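Local coordinates for chitin-binding type-4 domain-containing protein (Photorhabdus laumondii subsp. laumondii, PDB 6T5Z) that is a copper-dependent lytic polysaccharide monooxygenase of family AA10 that probably cleaves chitin chains by oxidation, at residues A[5-10]-A[80-85]; A[95-100]-A[134-139]; A[70-75]-A[168-173]. All blocks are in the same frame, centred on the assembly; numbering follows the deposited sequence. Where two conformers were deposited one is given.

Contact 1 (A[5-10]-A[80-85]); sequences DSPGSR and IEFQWE
Asp5 and Ser6, the weakly bonded end of strand 2-6, run antiparallel to strand 79-86 around Gln83, joined to it by two backbone hydrogen bonds: Asp5 N donates to Gln83 O over 3.1 Å, and Gln83 N donates to Ser6 O over 2.9 Å. Ser6 O is also approached by the CA-H of Phe82. A side-chain bond runs from Gln83 NE2 to Asp5 OD2, 2.9 Å long and almost straight at 175°. It leaves in the plane of the Gln83 amide and reaches the syn side of OD2 from 29° out of the carboxylate plane. With CG anti to the backbone N (chi1 -178°) and the chain extended beyond it, Gln83 reaches across to the Asp5 carboxylate at a slant, while its OE1 is bonded by Arg133. The other oxygen of this carboxylate, Asp5 OD1, lies 2.6 Å from Glu85 OE2, the two groups being turned at right angles; an acid group here probably holds a proton. Further along, a water donates to Glu81 O and is hydrogen-bonded to Ser6 OG, bridging the strands where their direct bonds stop. Pro7, preceded by a cis peptide bond, turns the chain away; its CD lies 3.7 Å from Phe82 CD2, and its CG approaches Ile80 CD1. Beyond it, Ser9 caps helix 10-14 through a bond from Phe12 N to its OG. Strand 79-86 is the middle of a three-stranded antiparallel sheet, with strand 133-139 along its other edge; Glu81 reaches that strand through a salt bridge to Lys137. Phe82 stacks on Tyr97 and touches Ile167 of strand 161-172, so the sheet packs here against the second sheet of the immunoglobulin-like beta-sandwich.

Contact 2 (A[95-100]-A[134-139]); sequences WEYFIT and VINKCT
Tyr97 OH donates to Asn136 OD1 over 2.6 Å, meeting a lone pair in the carbonyl plane at a C=O...O angle of 132°. Asn136 CG stands anti to the carbonyl carbon (chi1 -54°), which brings the amide up to both rings. Its OD1 sits at the edge of the tyrosine ring, near its plane, and lies 3.2 Å from Trp95 CB. ND2 lies over a face of the indole, 3.5 Å from Trp95 CG, the two planes 43° apart. Over the same face, toward its rim, Val134 CG1 makes a CH-pi contact 4.0 Å from the centroid of the six-membered ring. Cys138 SG approaches the Tyr97 ring obliquely, 3.9 Å from CD1, in a sulfur-aromatic contact.

A second shell fixes these groups. Asn136 ND2 bonds to Glu123 OE1, Trp84 NE1 is hydrogen-bonded to Tyr97 OH, and Cys138 is tied by a disulfide to Cys121. Trp154 stacks on Trp95, while Tyr125 meets it edge-to-face.

The axes of 95-99 and 134-139 come no closer than 8.8 Å and no backbone bond links them, so side chains join the two sheets. The buried phenol oxygen, OD1 and ND2 each have a hydrogen-bond partner, which probably restrains both groups' rotation.

Contact 3 (A[70-75]-A[168-173]); sequences WKKIPI and DTTISP
Ile73 N donates to Asp168 O over 2.8 Å, the first of four backbone bonds in a parallel ladder that pairs Ile73 with Thr169, Pro74 with Thr170 and Ile75 with Ile171. Thr170 N then returns to Ile73 O, Ile75 N donates to Thr170 O over 3.0 Å, and Ser172 N closes the run on Ile75 O at 2.8 Å. Ile75, its CG1 placed between backbone N and carbonyl carbon (chi1 56°), sends CD1 to within 3.7 Å of both Thr169 CB and Ile171 CG1.

At the start of the ladder, the Asp168 side chain lays its carboxylate beside Trp70, OD1 lying 3.3 Å from CB. A water donates to both Asp168 OD1 and Lys71 O, whereas OD2 is held by Tyr147 OH and by a salt bridge from Arg10. Lys72 curls its bent end back so that NZ bonds Trp70 O at 2.9 Å, with Glu67 O as a further acceptor; Lys71 NZ stands above the carbonyl plane of Lys72, 3.0 Å from its O. Trp70 NE1 is taken by Ala64 O, and Thr169 OG1 by His148 O.

Strand 73-76 thus lies parallel along strand 161-172, whose other neighbour here is strand 148-156. Ile73 leans on Pro7 and, with Lys71, on Leu13 of helix 10-14.

From the N terminus, the chain leaves strand 2-6 through helix 10-14 and a long, mostly irregular region; contact 1 closes this loop at strand 79-86. Contact 2 opens only afterwards, on strand 92-99, and closes at 133-139, so the two are in series. Contact 3 opens at 70-75, inside the loop of contact 1, and closes near the C terminus: it crosses contact 1 and encloses contact 2. Together, contact 1 pairs the first two strands of the three-stranded sheet, contact 3 adds a parallel strand to the mixed sheet, and contact 2 joins the two sheets. Ile80 packs on Ile75 between contacts 1 and 3; Ile99 meets Ile171 between contacts 2 and 3.

Contact 1 (A[5-10]-A[80-85])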
loop_
_atom_site.group_PDB
_atom_site.type_symbol
_atom_site.label_atom_id
_atom_site.label_comp_id
_atom_site.label_asym_id
_atom_site.label_seq_id
_atom_site.Cartn_x
_atom_site.Cartn_y
_atom_site.Cartn_z
ATOM N N ASP A 5 -6.524 2.924 -5.962
ATOM C CA ASP A 5 -6.363 3.908 -7.029
ATOM C C ASP A 5 -6.573 5.348 -6.565
ATOM O O ASP A 5 -6.536 6.266 -7.393
ATOM C CB ASP A 5 -7.273 3.589 -8.223
ATOM C CG ASP A 5 -8.752 3.682 -7.913
ATOM O OD1 ASP A 5 -9.533 3.585 -8.886
ATOM O OD2 ASP A 5 -9.143 3.815 -6.737
ATOM N N SER A 6 -6.752 5.579 -5.268
ATOM C CA SER A 6 -6.846 6.947 -4.750
ATOM C C SER A 6 -6.514 6.959 -3.261
ATOM O O SER A 6 -7.224 6.341 -2.479
ATOM C CB SER A 6 -8.236 7.532 -4.982
ATOM O OG SER A 6 -8.320 8.855 -4.452
ATOM N N PRO A 7 -5.410 7.609 -2.854
ATOM C CA PRO A 7 -4.303 8.130 -3.674
ATOM C C PRO A 7 -3.722 6.968 -4.456
ATOM O O PRO A 7 -3.642 5.865 -3.888
ATOM C CB PRO A 7 -3.308 8.687 -2.647
ATOM C CG PRO A 7 -3.746 8.135 -1.313
ATOM C CD PRO A 7 -5.186 7.791 -1.408
ATOM N N GLY A 8 -3.393 7.176 -5.733
ATOM C CA GLY A 8 -2.975 6.067 -6.572
ATOM C C GLY A 8 -1.772 5.337 -6.005
ATOM O O GLY A 8 -0.764 5.970 -5.662
ATOM N N SER A 9 -1.864 4.012 -5.891
ATOM C CA SER A 9 -0.758 3.246 -5.333
ATOM C C SER A 9 0.380 3.140 -6.339
ATOM O O SER A 9 0.224 3.432 -7.527
ATOM C CB SER A 9 -1.211 1.847 -4.937
ATOM O OG SER A 9 -1.374 1.049 -6.105
ATOM N N ARG A 10 1.537 2.687 -5.843
ATOM C CA ARG A 10 2.716 2.560 -6.691
ATOM C C ARG A 10 2.450 1.604 -7.840
ATOM O O ARG A 10 2.802 1.892 -8.994
ATOM C CB ARG A 10 3.903 2.096 -5.840
ATOM C CG ARG A 10 5.244 2.013 -6.588
ATOM C CD ARG A 10 6.317 1.454 -5.689
ATOM N NE ARG A 10 6.653 2.374 -4.612
ATOM C CZ ARG A 10 7.497 2.088 -3.625
ATOM N NH1 ARG A 10 8.070 0.893 -3.567
ATOM N NH2 ARG A 10 7.753 2.985 -2.675
ATOM N N ILE A 80 -7.666 11.624 5.359
ATOM C CA ILE A 80 -7.319 11.017 4.073
ATOM C C ILE A 80 -8.257 9.837 3.853
ATOM O O ILE A 80 -8.624 9.134 4.799
ATOM C CB ILE A 80 -5.834 10.589 4.042
ATOM C CG1 ILE A 80 -5.450 9.953 2.708
ATOM C CG2 ILE A 80 -5.520 9.626 5.184
ATOM C CD1 ILE A 80 -3.925 9.840 2.520
ATOM N N GLU A 81 -8.656 9.630 2.602
ATOM C CA GLU A 81 -9.502 8.514 2.207
ATOM C C GLU A 81 -8.746 7.642 1.220
ATOM O O GLU A 81 -8.128 8.156 0.278
ATOM C CB GLU A 81 -10.807 8.996 1.547
ATOM C CG GLU A 81 -11.744 9.761 2.461
ATOM C CD GLU A 81 -13.096 9.989 1.821
ATOM O OE1 GLU A 81 -13.252 9.671 0.619
ATOM O OE2 GLU A 81 -14.006 10.479 2.518
ATOM N N PHE A 82 -8.822 6.328 1.413
ATOM C CA PHE A 82 -8.244 5.350 0.503
ATOM C C PHE A 82 -9.359 4.614 -0.224
ATOM O O PHE A 82 -10.303 4.128 0.407
ATOM C CB PHE A 82 -7.363 4.354 1.262
ATOM C CG PHE A 82 -6.243 5.001 2.014
ATOM C CD1 PHE A 82 -6.396 5.342 3.346
ATOM C CD2 PHE A 82 -5.042 5.296 1.385
ATOM C CE1 PHE A 82 -5.380 5.936 4.044
ATOM C CE2 PHE A 82 -4.008 5.902 2.086
ATOM C CZ PHE A 82 -4.178 6.213 3.428
ATOM N N GLN A 83 -9.243 4.511 -1.541
ATOM C CA GLN A 83 -10.227 3.817 -2.367
ATOM C C GLN A 83 -9.588 2.585 -2.991
ATOM O O GLN A 83 -8.581 2.701 -3.703
ATOM C CB GLN A 83 -10.781 4.726 -3.464
ATOM C CG GLN A 83 -11.854 4.074 -4.323
ATOM C CD GLN A 83 -12.424 5.042 -5.345
ATOM O OE1 GLN A 83 -13.526 5.573 -5.170
ATOM N NE2 GLN A 83 -11.663 5.293 -6.415
ATOM N N TRP A 84 -10.195 1.424 -2.747
ATOM C CA TRP A 84 -9.818 0.168 -3.380
ATOM C C TRP A 84 -10.783 -0.167 -4.508
ATOM O O TRP A 84 -12.000 -0.043 -4.347
ATOM C CB TRP A 84 -9.834 -0.991 -2.382
ATOM C CG TRP A 84 -8.714 -1.047 -1.370
ATOM C CD1 TRP A 84 -8.576 -0.289 -0.242
ATOM C CD2 TRP A 84 -7.607 -1.958 -1.379
ATOM N NE1 TRP A 84 -7.445 -0.663 0.446
ATOM C CE2 TRP A 84 -6.837 -1.690 -0.230
ATOM C CE3 TRP A 84 -7.193 -2.979 -2.250
ATOM C CZ2 TRP A 84 -5.664 -2.385 0.059
ATOM C CZ3 TRP A 84 -6.032 -3.676 -1.952
ATOM C CH2 TRP A 84 -5.284 -3.376 -0.810
ATOM N N GLU A 85 -10.227 -0.630 -5.638
ATOM C CA GLU A 85 -10.975 -1.277 -6.711
ATOM C C GLU A 85 -10.848 -2.781 -6.490
ATOM O O GLU A 85 -9.745 -3.340 -6.549
ATOM C CB GLU A 85 -10.440 -0.867 -8.088
ATOM C CG GLU A 85 -10.426 0.631 -8.332
ATOM C CD GLU A 85 -11.800 1.211 -8.657
ATOM O OE1 GLU A 85 -12.775 0.443 -8.742
ATOM O OE2 GLU A 85 -11.908 2.445 -8.844
HETATM O O HOH W 1 -9.038 9.246 -1.993
#

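Contact 2 (A[95-100]-A[134-139])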
loop_
_atom_site.group_PDB
_atom_site.type_symbol
_atom_site.label_atom_id
_atom_site.label_comp_id
_atom_site.label_asym_id
_atom_site.label_seq_id
_atom_site.Cartn_x
_atom_site.Cartn_y
_atom_site.Cartn_z
ATOM N N TRP A 95 -9.362 -3.732 6.566
ATOM C CA TRP A 95 -8.542 -2.823 5.772
ATOM C C TRP A 95 -7.689 -2.045 6.760
ATOM O O TRP A 95 -8.220 -1.507 7.734
ATOM C CB TRP A 95 -9.416 -1.852 4.965
ATOM C CG TRP A 95 -10.586 -2.523 4.340
ATOM C CD1 TRP A 95 -11.798 -2.800 4.927
ATOM C CD2 TRP A 95 -10.656 -3.043 3.011
ATOM N NE1 TRP A 95 -12.615 -3.446 4.029
ATOM C CE2 TRP A 95 -11.937 -3.605 2.848
ATOM C CE3 TRP A 95 -9.754 -3.082 1.938
ATOM C CZ2 TRP A 95 -12.341 -4.210 1.662
ATOM C CZ3 TRP A 95 -10.162 -3.676 0.756
ATOM C CH2 TRP A 95 -11.435 -4.239 0.631
ATOM N N GLU A 96 -6.380 -1.980 6.535
ATOM C CA GLU A 96 -5.541 -1.274 7.491
ATOM C C GLU A 96 -4.383 -0.606 6.768
ATOM O O GLU A 96 -4.026 -0.977 5.642
ATOM C CB GLU A 96 -5.023 -2.209 8.586
ATOM C CG GLU A 96 -4.058 -3.244 8.087
ATOM C CD GLU A 96 -3.467 -4.100 9.213
ATOM O OE1 GLU A 96 -3.839 -3.913 10.390
ATOM O OE2 GLU A 96 -2.631 -4.963 8.896
ATOM N N TYR A 97 -3.800 0.397 7.430
ATOM C CA TYR A 97 -2.824 1.283 6.800
ATOM C C TYR A 97 -1.684 1.563 7.765
ATOM O O TYR A 97 -1.924 1.904 8.929
ATOM C CB TYR A 97 -3.500 2.589 6.342
ATOM C CG TYR A 97 -4.581 2.285 5.339
ATOM C CD1 TYR A 97 -5.882 2.005 5.746
ATOM C CD2 TYR A 97 -4.288 2.237 3.976
ATOM C CE1 TYR A 97 -6.873 1.676 4.819
ATOM C CE2 TYR A 97 -5.258 1.921 3.056
ATOM C CZ TYR A 97 -6.541 1.632 3.475
ATOM O OH TYR A 97 -7.500 1.328 2.535
ATOM N N PHE A 98 -0.456 1.384 7.278
ATOM C CA PHE A 98 0.777 1.708 7.973
ATOM C C PHE A 98 1.448 2.880 7.262
ATOM O O PHE A 98 1.241 3.099 6.070
ATOM C CB PHE A 98 1.728 0.504 7.979
ATOM C CG PHE A 98 1.195 -0.703 8.704
ATOM C CD1 PHE A 98 1.594 -0.965 10.006
ATOM C CD2 PHE A 98 0.323 -1.600 8.074
ATOM C CE1 PHE A 98 1.123 -2.087 10.691
ATOM C CE2 PHE A 98 -0.152 -2.719 8.751
ATOM C CZ PHE A 98 0.255 -2.965 10.063
ATOM N N ILE A 99 2.286 3.621 7.978
ATOM C CA ILE A 99 3.062 4.667 7.324
ATOM C C ILE A 99 4.509 4.578 7.782
ATOM O O ILE A 99 4.809 4.080 8.871
ATOM C CB ILE A 99 2.460 6.072 7.565
ATOM C CG1 ILE A 99 3.070 7.099 6.597
ATOM C CG2 ILE A 99 2.612 6.503 9.029
ATOM C CD1 ILE A 99 2.296 8.394 6.553
ATOM N N THR A 100 5.416 5.028 6.911
ATOM C CA THR A 100 6.827 5.072 7.265
ATOM C C THR A 100 7.032 5.941 8.501
ATOM O O THR A 100 6.275 6.883 8.760
ATOM C CB THR A 100 7.658 5.624 6.097
ATOM O OG1 THR A 100 6.953 6.703 5.459
ATOM C CG2 THR A 100 7.918 4.526 5.073
ATOM N N VAL A 134 -14.347 0.121 -2.532
ATOM C CA VAL A 134 -14.357 0.293 -1.084
ATOM C C VAL A 134 -13.592 1.559 -0.733
ATOM O O VAL A 134 -12.528 1.822 -1.299
ATOM C CB VAL A 134 -13.735 -0.924 -0.373
ATOM C CG1 VAL A 134 -13.463 -0.599 1.096
ATOM C CG2 VAL A 134 -14.645 -2.130 -0.515
ATOM N N ILE A 135 -14.132 2.350 0.190
ATOM C CA ILE A 135 -13.465 3.556 0.671
ATOM C C ILE A 135 -13.258 3.454 2.179
ATOM O O ILE A 135 -14.206 3.194 2.928
ATOM C CB ILE A 135 -14.252 4.829 0.309
ATOM C CG1 ILE A 135 -14.162 5.113 -1.201
ATOM C CG2 ILE A 135 -13.740 6.007 1.100
ATOM C CD1 ILE A 135 -14.854 6.393 -1.630
ATOM N N ASN A 136 -12.020 3.670 2.624
ATOM C CA ASN A 136 -11.682 3.704 4.046
ATOM C C ASN A 136 -11.302 5.127 4.433
ATOM O O ASN A 136 -10.376 5.701 3.850
ATOM C CB ASN A 136 -10.523 2.762 4.371
ATOM C CG ASN A 136 -10.765 1.338 3.900
ATOM O OD1 ASN A 136 -9.946 0.772 3.169
ATOM N ND2 ASN A 136 -11.877 0.752 4.325
ATOM N N LYS A 137 -11.992 5.680 5.429
ATOM C CA LYS A 137 -11.704 7.020 5.917
ATOM C C LYS A 137 -10.714 6.941 7.076
ATOM O O LYS A 137 -10.923 6.183 8.037
ATOM C CB LYS A 137 -12.989 7.723 6.358
ATOM C CG LYS A 137 -14.000 7.970 5.244
ATOM C CD LYS A 137 -15.257 8.595 5.836
ATOM C CE LYS A 137 -16.410 8.661 4.849
ATOM N NZ LYS A 137 -16.283 9.831 3.942
ATOM N N CYS A 138 -9.652 7.744 6.998
ATOM C CA CYS A 138 -8.539 7.657 7.933
ATOM C C CYS A 138 -8.063 9.055 8.313
ATOM O O CYS A 138 -8.488 10.067 7.746
ATOM C CB CYS A 138 -7.371 6.852 7.341
ATOM S SG CYS A 138 -7.784 5.192 6.815
ATOM N N THR A 139 -7.153 9.098 9.282
ATOM C CA THR A 139 -6.486 10.329 9.682
ATOM C C THR A 139 -5.007 10.026 9.837
ATOM O O THR A 139 -4.644 9.055 10.503
ATOM C CB THR A 139 -7.050 10.890 10.991
ATOM O OG1 THR A 139 -8.465 11.064 10.866
ATOM C CG2 THR A 139 -6.419 12.255 11.294
#

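Contact 3 (A[70-75]-A[168-173])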
loop_
_atom_site.group_PDB
_atom_site.type_symbol
_atom_site.label_atom_id
_atom_site.label_comp_id
_atom_site.label_asym_id
_atom_site.label_seq_id
_atom_site.Cartn_x
_atom_site.Cartn_y
_atom_site.Cartn_z
ATOM N N TRP A 70 10.069 6.973 -7.507
ATOM C CA TRP A 70 8.633 6.787 -7.604
ATOM C C TRP A 70 7.898 8.113 -7.706
ATOM O O TRP A 70 8.274 9.099 -7.069
ATOM C CB TRP A 70 8.112 6.002 -6.396
ATOM C CG TRP A 70 8.776 4.654 -6.257
ATOM C CD1 TRP A 70 9.574 4.235 -5.229
ATOM C CD2 TRP A 70 8.728 3.572 -7.195
ATOM N NE1 TRP A 70 10.008 2.954 -5.459
ATOM C CE2 TRP A 70 9.497 2.519 -6.655
ATOM C CE3 TRP A 70 8.090 3.381 -8.430
ATOM C CZ2 TRP A 70 9.652 1.295 -7.313
ATOM C CZ3 TRP A 70 8.244 2.162 -9.079
ATOM C CH2 TRP A 70 9.031 1.145 -8.526
ATOM N N LYS A 71 6.838 8.115 -8.510
ATOM C CA LYS A 71 5.953 9.264 -8.581
ATOM C C LYS A 71 5.166 9.360 -7.280
ATOM O O LYS A 71 4.616 8.363 -6.808
ATOM C CB LYS A 71 5.011 9.114 -9.769
ATOM C CG LYS A 71 3.856 10.092 -9.780
ATOM C CD LYS A 71 4.302 11.471 -10.211
ATOM C CE LYS A 71 3.096 12.406 -10.353
ATOM N NZ LYS A 71 2.329 12.547 -9.076
ATOM N N LYS A 72 5.125 10.552 -6.696
ATOM C CA LYS A 72 4.526 10.762 -5.387
ATOM C C LYS A 72 3.201 11.503 -5.524
ATOM O O LYS A 72 3.118 12.524 -6.210
ATOM C CB LYS A 72 5.489 11.533 -4.481
ATOM C CG LYS A 72 6.828 10.815 -4.310
ATOM C CD LYS A 72 7.953 11.684 -3.786
ATOM C CE LYS A 72 9.271 10.914 -3.819
ATOM N NZ LYS A 72 9.769 10.746 -5.232
ATOM N N ILE A 73 2.174 11.007 -4.851
ATOM C CA ILE A 73 0.886 11.698 -4.829
ATOM C C ILE A 73 0.977 12.825 -3.807
ATOM O O ILE A 73 1.317 12.567 -2.642
ATOM C CB ILE A 73 -0.270 10.744 -4.460
ATOM C CG1 ILE A 73 -0.260 9.484 -5.340
ATOM C CG2 ILE A 73 -1.597 11.471 -4.554
ATOM C CD1 ILE A 73 -0.437 9.759 -6.838
ATOM N N PRO A 74 0.681 14.069 -4.181
ATOM C CA PRO A 74 0.654 15.152 -3.189
ATOM C C PRO A 74 -0.593 15.075 -2.321
ATOM O O PRO A 74 -1.714 14.995 -2.826
ATOM C CB PRO A 74 0.662 16.426 -4.043
ATOM C CG PRO A 74 0.128 15.998 -5.389
ATOM C CD PRO A 74 0.475 14.544 -5.568
ATOM N N ILE A 75 -0.392 15.116 -1.004
ATOM C CA ILE A 75 -1.492 15.088 -0.050
ATOM C C ILE A 75 -1.186 16.051 1.090
ATOM O O ILE A 75 -0.031 16.352 1.391
ATOM C CB ILE A 75 -1.761 13.667 0.506
ATOM C CG1 ILE A 75 -0.511 13.082 1.144
ATOM C CG2 ILE A 75 -2.265 12.736 -0.583
ATOM C CD1 ILE A 75 -0.782 11.782 1.914
ATOM N N ASP A 168 3.202 6.016 -2.646
ATOM C CA ASP A 168 4.194 7.067 -2.471
ATOM C C ASP A 168 3.501 8.415 -2.364
ATOM O O ASP A 168 2.661 8.753 -3.205
ATOM C CB ASP A 168 5.177 7.080 -3.641
ATOM C CG ASP A 168 5.936 5.787 -3.751
ATOM O OD1 ASP A 168 5.558 4.946 -4.593
ATOM O OD2 ASP A 168 6.898 5.614 -2.973
ATOM N N THR A 169 3.840 9.176 -1.327
ATOM C CA THR A 169 3.154 10.433 -1.059
ATOM C C THR A 169 4.163 11.517 -0.724
ATOM O O THR A 169 5.221 11.248 -0.151
ATOM C CB THR A 169 2.147 10.317 0.118
ATOM O OG1 THR A 169 2.855 10.058 1.337
ATOM C CG2 THR A 169 1.156 9.188 -0.118
ATOM N N THR A 170 3.813 12.751 -1.089
ATOM C CA THR A 170 4.476 13.958 -0.606
ATOM C C THR A 170 3.468 14.676 0.289
ATOM O O THR A 170 2.454 15.183 -0.200
ATOM C CB THR A 170 4.930 14.862 -1.751
ATOM O OG1 THR A 170 5.973 14.219 -2.483
ATOM C CG2 THR A 170 5.476 16.172 -1.201
ATOM N N ILE A 171 3.734 14.704 1.596
ATOM C CA ILE A 171 2.785 15.212 2.590
ATOM C C ILE A 171 3.115 16.663 2.948
ATOM O O ILE A 171 4.211 16.965 3.439
ATOM C CB ILE A 171 2.775 14.330 3.850
ATOM C CG1 ILE A 171 2.329 12.915 3.479
ATOM C CG2 ILE A 171 1.853 14.933 4.895
ATOM C CD1 ILE A 171 2.320 11.900 4.645
ATOM N N SER A 172 2.133 17.583 2.710
ATOM C CA SER A 172 2.340 18.941 3.198
ATOM C C SER A 172 1.796 19.067 4.615
ATOM O O SER A 172 0.783 18.438 4.944
ATOM C CB SER A 172 1.646 19.956 2.298
ATOM O OG SER A 172 2.080 19.814 0.960
ATOM N N PRO A 173 2.455 19.856 5.464
ATOM C CA PRO A 173 1.967 20.023 6.836
ATOM C C PRO A 173 0.502 20.437 6.870
ATOM O O PRO A 173 0.028 21.190 6.016
ATOM C CB PRO A 173 2.880 21.120 7.394
ATOM C CG PRO A 173 4.152 20.956 6.619
ATOM C CD PRO A 173 3.712 20.590 5.230
HETATM O O HOH W 2 4.336 5.672 -6.877
#